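Local coordinates for protein lysine cyclodeaminase (Streptomyces pristinaespiralis, PDB 5YU3) that probably converts L-lysine to L-pipecolic acid with loss of ammonia, using bound NAD, and also recognises L-ornithine and L-2,4-diaminobutyric acid, at residues R68-Y81 against T93-T105. Sequence-based numbering, arbitrary orientation.
Sequences REPGDHITLKTVGY and TILGTVARYDDTT. With NAD (nicotinamide-adenine-dinucleotide), chain F; PRO (proline), chain G.
Val79 and Gly96 face each other where antiparallel strands 73-81 and 94-102 come closest, their CA atoms 3.9 Å apart. Gly96 puts only backbone against Val79. Beside it Val79 CG2 packs on Ile94 CG2 (3.7 Å), while Val79 CG1 borders the bound proline. On this same face, Lys77 leaves its backbone with CG anti to N (chi1 -178°), passes Val98 CG2, then bends at chi3 and donates from NZ to the proline O (2.6 Å). NZ also forms a salt bridge with Asp308 and a hydrogen bond with Thr118. Just before strand 94-102, Thr93 OG1 donates to NAD O1A (2.6 Å). The other face, with Leu76, Thr78 and Tyr101, meets the second subunit, whose Thr78 bonds Tyr101 OH.

Near the far end the Arg100 guanidinium lies flat on the His73 ring (centres 3.7 Å apart, planes at 12°), its NH1 paired with Glu313. Buried Asp103 is held as tightly: Arg68 grips it side-on, NE to OD1 (2.7 Å) in the guanidinium plane and NH2 to OD2, while Gly71 N reaches OD2 (2.8 Å) from above the carboxylate plane. Solvent begins at the turn, where Asp72 and His73 face Glu69 in a classic beta bulge; Pro70, Gly71 and Asp72 are exposed, and a water joins Asp72 O, Asp102 OD1 and Thr104 OG1. Three donors thus probably keep Asp103 ionised and fix the distal turn, whereas the opposite end places Lys77 NZ at the ligand carboxylate and a hydroxyl at the dinucleotide phosphate.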
loop_
_atom_site.group_PDB
_atom_site.type_symbol
_atom_site.label_atom_id
_atom_site.label_comp_id
_atom_site.label_asym_id
_atom_site.label_seq_id
_atom_site.Cartn_x
_atom_site.Cartn_y
_atom_site.Cartn_z
ATOM N N ARG A 68 2.163 -3.126 11.315
ATOM C CA ARG A 68 2.185 -4.560 11.563
ATOM C C ARG A 68 2.112 -4.840 13.058
ATOM O O ARG A 68 2.843 -4.231 13.850
ATOM C CB ARG A 68 3.441 -5.202 10.963
ATOM C CG ARG A 68 3.572 -6.696 11.297
ATOM C CD ARG A 68 4.595 -7.406 10.402
ATOM N NE ARG A 68 4.716 -8.814 10.778
ATOM C CZ ARG A 68 5.724 -9.321 11.486
ATOM N NH1 ARG A 68 6.726 -8.539 11.890
ATOM N NH2 ARG A 68 5.729 -10.612 11.796
ATOM N N GLU A 69 1.225 -5.757 13.434
ATOM C CA GLU A 69 1.209 -6.340 14.769
ATOM C C GLU A 69 1.748 -7.761 14.655
ATOM O O GLU A 69 1.018 -8.668 14.227
ATOM C CB GLU A 69 -0.210 -6.327 15.348
ATOM C CG GLU A 69 -0.620 -4.925 15.831
ATOM C CD GLU A 69 0.242 -4.448 16.992
ATOM O OE1 GLU A 69 0.433 -5.254 17.931
ATOM O OE2 GLU A 69 0.739 -3.290 16.972
ATOM N N PRO A 70 3.017 -7.997 14.998
ATOM C CA PRO A 70 3.678 -9.262 14.640
ATOM C C PRO A 70 2.951 -10.485 15.168
ATOM O O PRO A 70 2.559 -10.546 16.337
ATOM C CB PRO A 70 5.068 -9.114 15.261
ATOM C CG PRO A 70 5.231 -7.512 15.335
ATOM C CD PRO A 70 4.038 -7.029 15.540
ATOM N N GLY A 71 2.759 -11.465 14.282
ATOM C CA GLY A 71 2.039 -12.675 14.609
ATOM C C GLY A 71 0.534 -12.559 14.528
ATOM O O GLY A 71 -0.155 -13.585 14.611
ATOM N N ASP A 72 -0.001 -11.351 14.366
ATOM C CA ASP A 72 -1.443 -11.145 14.368
ATOM C C ASP A 72 -1.914 -10.687 12.998
ATOM O O ASP A 72 -2.461 -11.477 12.228
ATOM C CB ASP A 72 -1.847 -10.115 15.424
ATOM C CG ASP A 72 -1.631 -10.617 16.839
ATOM O OD1 ASP A 72 -1.678 -9.785 17.772
ATOM O OD2 ASP A 72 -1.428 -11.840 17.021
ATOM N N HIS A 73 -1.713 -9.412 12.677
ATOM C CA HIS A 73 -2.233 -8.905 11.418
ATOM C C HIS A 73 -1.437 -7.684 10.991
ATOM O O HIS A 73 -0.658 -7.114 11.761
ATOM C CB HIS A 73 -3.722 -8.560 11.536
ATOM C CG HIS A 73 -4.034 -7.663 12.689
ATOM N ND1 HIS A 73 -4.742 -8.087 13.791
ATOM C CD2 HIS A 73 -3.717 -6.367 12.920
ATOM C CE1 HIS A 73 -4.858 -7.089 14.649
ATOM N NE2 HIS A 73 -4.239 -6.037 14.147
ATOM N N ILE A 74 -1.648 -7.296 9.737
ATOM C CA ILE A 74 -1.073 -6.089 9.161
ATOM C C ILE A 74 -2.225 -5.201 8.722
ATOM O O ILE A 74 -3.164 -5.673 8.071
ATOM C CB ILE A 74 -0.147 -6.401 7.968
ATOM C CG1 ILE A 74 0.988 -7.339 8.392
ATOM C CG2 ILE A 74 0.394 -5.092 7.367
ATOM C CD1 ILE A 74 1.848 -7.816 7.243
ATOM N N THR A 75 -2.167 -3.927 9.092
ATOM C CA THR A 75 -3.139 -2.946 8.634
ATOM C C THR A 75 -2.509 -2.113 7.533
ATOM O O THR A 75 -1.344 -1.729 7.637
ATOM C CB THR A 75 -3.582 -2.033 9.788
ATOM O OG1 THR A 75 -4.219 -2.826 10.791
ATOM C CG2 THR A 75 -4.551 -0.961 9.292
ATOM N N LEU A 76 -3.263 -1.843 6.470
ATOM C CA LEU A 76 -2.815 -0.900 5.450
ATOM C C LEU A 76 -3.922 0.102 5.170
ATOM O O LEU A 76 -5.011 -0.281 4.730
ATOM C CB LEU A 76 -2.409 -1.614 4.152
ATOM C CG LEU A 76 -1.744 -0.701 3.103
ATOM C CD1 LEU A 76 -0.299 -0.360 3.476
ATOM C CD2 LEU A 76 -1.796 -1.299 1.705
ATOM N N LYS A 77 -3.648 1.388 5.383
ATOM C CA LYS A 77 -4.563 2.410 4.906
ATOM C C LYS A 77 -4.024 3.015 3.621
ATOM O O LYS A 77 -2.836 3.356 3.526
ATOM C CB LYS A 77 -4.824 3.509 5.940
ATOM C CG LYS A 77 -5.835 4.530 5.385
ATOM C CD LYS A 77 -6.412 5.464 6.451
ATOM C CE LYS A 77 -5.563 6.722 6.593
ATOM N NZ LYS A 77 -6.028 7.559 7.729
ATOM N N THR A 78 -4.897 3.108 2.624
ATOM C CA THR A 78 -4.621 3.791 1.373
ATOM C C THR A 78 -5.518 5.015 1.347
ATOM O O THR A 78 -6.732 4.899 1.551
ATOM C CB THR A 78 -4.903 2.886 0.171
ATOM O OG1 THR A 78 -6.157 2.217 0.369
ATOM C CG2 THR A 78 -3.807 1.839 0.017
ATOM N N VAL A 79 -4.931 6.185 1.134
ATOM C CA VAL A 79 -5.696 7.409 1.333
ATOM C C VAL A 79 -5.160 8.501 0.420
ATOM O O VAL A 79 -3.945 8.707 0.313
ATOM C CB VAL A 79 -5.670 7.835 2.816
ATOM C CG1 VAL A 79 -4.222 7.938 3.329
ATOM C CG2 VAL A 79 -6.421 9.146 3.002
ATOM N N GLY A 80 -6.075 9.200 -0.246
ATOM C CA GLY A 80 -5.719 10.337 -1.070
ATOM C C GLY A 80 -6.020 11.656 -0.380
ATOM O O GLY A 80 -6.958 11.767 0.408
ATOM N N TYR A 81 -5.194 12.654 -0.683
ATOM C CA TYR A 81 -5.452 14.055 -0.356
ATOM C C TYR A 81 -5.607 14.766 -1.691
ATOM O O TYR A 81 -4.647 14.846 -2.467
ATOM C CB TYR A 81 -4.311 14.650 0.469
ATOM C CG TYR A 81 -4.273 16.166 0.495
ATOM C CD1 TYR A 81 -5.142 16.889 1.306
ATOM C CD2 TYR A 81 -3.351 16.868 -0.275
ATOM C CE1 TYR A 81 -5.099 18.291 1.343
ATOM C CE2 TYR A 81 -3.293 18.268 -0.236
ATOM C CZ TYR A 81 -4.175 18.971 0.574
ATOM O OH TYR A 81 -4.130 20.358 0.624
ATOM N N THR A 93 -12.070 15.768 0.293
ATOM C CA THR A 93 -10.642 15.895 0.021
ATOM C C THR A 93 -9.883 14.636 0.432
ATOM O O THR A 93 -9.009 14.164 -0.309
ATOM C CB THR A 93 -10.093 17.118 0.756
ATOM O OG1 THR A 93 -10.586 18.299 0.117
ATOM C CG2 THR A 93 -8.554 17.135 0.747
ATOM N N ILE A 94 -10.192 14.099 1.612
ATOM C CA ILE A 94 -9.570 12.883 2.130
ATOM C C ILE A 94 -10.468 11.709 1.753
ATOM O O ILE A 94 -11.604 11.598 2.229
ATOM C CB ILE A 94 -9.353 12.959 3.648
ATOM C CG1 ILE A 94 -8.364 14.088 4.004
ATOM C CG2 ILE A 94 -8.871 11.606 4.201
ATOM C CD1 ILE A 94 -6.970 13.914 3.396
ATOM N N LEU A 95 -9.951 10.824 0.904
ATOM C CA LEU A 95 -10.694 9.674 0.406
ATOM C C LEU A 95 -9.801 8.455 0.562
ATOM O O LEU A 95 -8.716 8.409 -0.024
ATOM C CB LEU A 95 -11.076 9.903 -1.065
ATOM C CG LEU A 95 -12.233 9.186 -1.753
ATOM C CD1 LEU A 95 -13.445 9.114 -0.830
ATOM C CD2 LEU A 95 -12.556 9.913 -3.061
ATOM N N GLY A 96 -10.240 7.472 1.347
ATOM C CA GLY A 96 -9.384 6.325 1.588
ATOM C C GLY A 96 -10.140 5.103 2.069
ATOM O O GLY A 96 -11.355 5.133 2.281
ATOM N N THR A 97 -9.382 4.021 2.247
ATOM C CA THR A 97 -9.893 2.729 2.691
ATOM C C THR A 97 -8.844 2.078 3.585
ATOM O O THR A 97 -7.657 2.398 3.506
ATOM C CB THR A 97 -10.230 1.825 1.491
ATOM O OG1 THR A 97 -9.245 2.010 0.475
ATOM C CG2 THR A 97 -11.597 2.183 0.899
ATOM N N VAL A 98 -9.280 1.162 4.451
ATOM C CA VAL A 98 -8.385 0.506 5.399
ATOM C C VAL A 98 -8.566 -0.998 5.258
ATOM O O VAL A 98 -9.695 -1.496 5.338
ATOM C CB VAL A 98 -8.639 0.934 6.858
ATOM C CG1 VAL A 98 -7.438 0.565 7.733
ATOM C CG2 VAL A 98 -8.924 2.439 6.951
ATOM N N ALA A 99 -7.461 -1.716 5.054
ATOM C CA ALA A 99 -7.497 -3.167 4.911
ATOM C C ALA A 99 -6.721 -3.836 6.039
ATOM O O ALA A 99 -5.787 -3.259 6.608
ATOM C CB ALA A 99 -6.918 -3.607 3.550
ATOM N N ARG A 100 -7.110 -5.071 6.354
ATOM C CA ARG A 100 -6.398 -5.886 7.322
ATOM C C ARG A 100 -6.002 -7.199 6.658
ATOM O O ARG A 100 -6.790 -7.778 5.905
ATOM C CB ARG A 100 -7.259 -6.156 8.560
ATOM C CG ARG A 100 -6.529 -6.943 9.630
ATOM C CD ARG A 100 -7.291 -6.944 10.935
ATOM N NE ARG A 100 -7.221 -5.641 11.588
ATOM C CZ ARG A 100 -7.563 -5.427 12.853
ATOM N NH1 ARG A 100 -7.994 -6.433 13.593
ATOM N NH2 ARG A 100 -7.468 -4.201 13.374
ATOM N N TYR A 101 -4.768 -7.636 6.917
ATOM C CA TYR A 101 -4.182 -8.846 6.344
ATOM C C TYR A 101 -3.710 -9.760 7.465
ATOM O O TYR A 101 -3.127 -9.295 8.446
ATOM C CB TYR A 101 -2.987 -8.502 5.419
ATOM C CG TYR A 101 -3.368 -7.596 4.277
ATOM C CD1 TYR A 101 -3.421 -6.216 4.449
ATOM C CD2 TYR A 101 -3.706 -8.122 3.028
ATOM C CE1 TYR A 101 -3.789 -5.390 3.422
ATOM C CE2 TYR A 101 -4.075 -7.295 1.984
ATOM C CZ TYR A 101 -4.116 -5.926 2.189
ATOM O OH TYR A 101 -4.484 -5.085 1.172
ATOM N N ASP A 102 -3.952 -11.064 7.326
ATOM C CA ASP A 102 -3.439 -12.007 8.310
ATOM C C ASP A 102 -1.920 -12.038 8.241
ATOM O O ASP A 102 -1.347 -12.191 7.157
ATOM C CB ASP A 102 -4.003 -13.409 8.066
ATOM C CG ASP A 102 -3.565 -14.395 9.128
ATOM O OD1 ASP A 102 -4.022 -14.261 10.278
ATOM O OD2 ASP A 102 -2.762 -15.297 8.823
ATOM N N ASP A 103 -1.262 -11.887 9.395
ATOM C CA ASP A 103 0.199 -11.858 9.399
ATOM C C ASP A 103 0.804 -13.226 9.106
ATOM O O ASP A 103 1.925 -13.309 8.583
ATOM C CB ASP A 103 0.727 -11.356 10.741
ATOM C CG ASP A 103 2.199 -11.005 10.678
ATOM O OD1 ASP A 103 2.559 -10.151 9.841
ATOM O OD2 ASP A 103 3.000 -11.576 11.451
ATOM N N THR A 104 0.097 -14.303 9.450
ATOM C CA THR A 104 0.649 -15.641 9.253
ATOM C C THR A 104 0.590 -16.064 7.783
ATOM O O THR A 104 1.590 -16.535 7.226
ATOM C CB THR A 104 -0.087 -16.640 10.157
ATOM O OG1 THR A 104 0.061 -16.234 11.527
ATOM C CG2 THR A 104 0.493 -18.043 10.008
ATOM N N THR A 105 -0.562 -15.889 7.135
ATOM C CA THR A 105 -0.773 -16.361 5.765
ATOM C C THR A 105 -0.685 -15.269 4.709
ATOM O O THR A 105 -0.537 -15.589 3.520
ATOM C CB THR A 105 -2.150 -17.017 5.616
ATOM O OG1 THR A 105 -3.164 -16.015 5.768
ATOM C CG2 THR A 105 -2.350 -18.119 6.655
HETATM P PA NAD F . -11.006 19.852 3.454
HETATM O O1A NAD F . -10.752 20.140 2.007
HETATM O O2A NAD F . -12.318 19.223 3.880
HETATM O O5B NAD F . -10.910 21.239 4.265
HETATM C C5B NAD F . -9.735 22.052 4.155
HETATM C C4B NAD F . -10.195 23.494 4.312
HETATM O O4B NAD F . -9.051 24.347 4.388
HETATM C C3B NAD F . -10.997 23.969 3.097
HETATM O O3B NAD F . -12.318 24.387 3.507
HETATM C C2B NAD F . -10.188 25.137 2.558
HETATM O O2B NAD F . -10.981 26.206 2.047
HETATM C C1B NAD F . -9.432 25.580 3.790
HETATM N N9A NAD F . -8.213 26.386 3.565
HETATM C C8A NAD F . -7.302 26.280 2.571
HETATM N N7A NAD F . -6.303 27.205 2.741
HETATM C C5A NAD F . -6.591 27.899 3.868
HETATM C C6A NAD F . -5.990 29.007 4.635
HETATM N N6A NAD F . -4.830 29.580 4.235
HETATM N N1A NAD F . -6.622 29.407 5.761
HETATM C C2A NAD F . -7.775 28.864 6.197
HETATM N N3A NAD F . -8.389 27.864 5.543
HETATM C C4A NAD F . -7.848 27.354 4.402
HETATM O O3 NAD F . -9.777 18.926 3.975
HETATM P PN NAD F . -9.650 18.184 5.387
HETATM O O1N NAD F . -10.298 19.047 6.445
HETATM O O2N NAD F . -10.092 16.748 5.199
HETATM O O5D NAD F . -8.053 18.144 5.604
HETATM C C5D NAD F . -7.350 19.327 5.989
HETATM C C4D NAD F . -5.879 18.975 6.212
HETATM O O4D NAD F . -5.766 17.970 7.218
HETATM C C3D NAD F . -5.238 18.390 4.965
HETATM O O3D NAD F . -3.872 18.853 4.888
HETATM C C2D NAD F . -5.218 16.905 5.250
HETATM O O2D NAD F . -4.246 16.194 4.471
HETATM C C1D NAD F . -4.912 16.932 6.733
HETATM N N1N NAD F . -5.192 15.693 7.449
HETATM C C2N NAD F . -4.403 15.382 8.486
HETATM C C3N NAD F . -4.604 14.218 9.214
HETATM C C7N NAD F . -3.707 13.927 10.371
HETATM O O7N NAD F . -3.705 12.825 10.880
HETATM N N7N NAD F . -2.947 14.926 10.853
HETATM C C4N NAD F . -5.670 13.373 8.890
HETATM C C5N NAD F . -6.489 13.741 7.825
HETATM C C6N NAD F . -6.240 14.918 7.117
HETATM N N PRO G . -2.378 12.468 6.409
HETATM C CA PRO G . -3.726 11.696 6.280
HETATM C C PRO G . -3.719 10.439 7.194
HETATM O O PRO G . -4.597 9.609 6.897
HETATM C CB PRO G . -3.787 11.423 5.032
HETATM C CG PRO G . -3.139 12.727 4.333
HETATM C CD PRO G . -2.530 13.389 5.265
HETATM O OXT PRO G . -2.931 10.272 8.192
HETATM O O HOH W 1 -2.081 -14.411 12.181
HETATM O O HOH W 2 -6.199 -0.237 2.090
#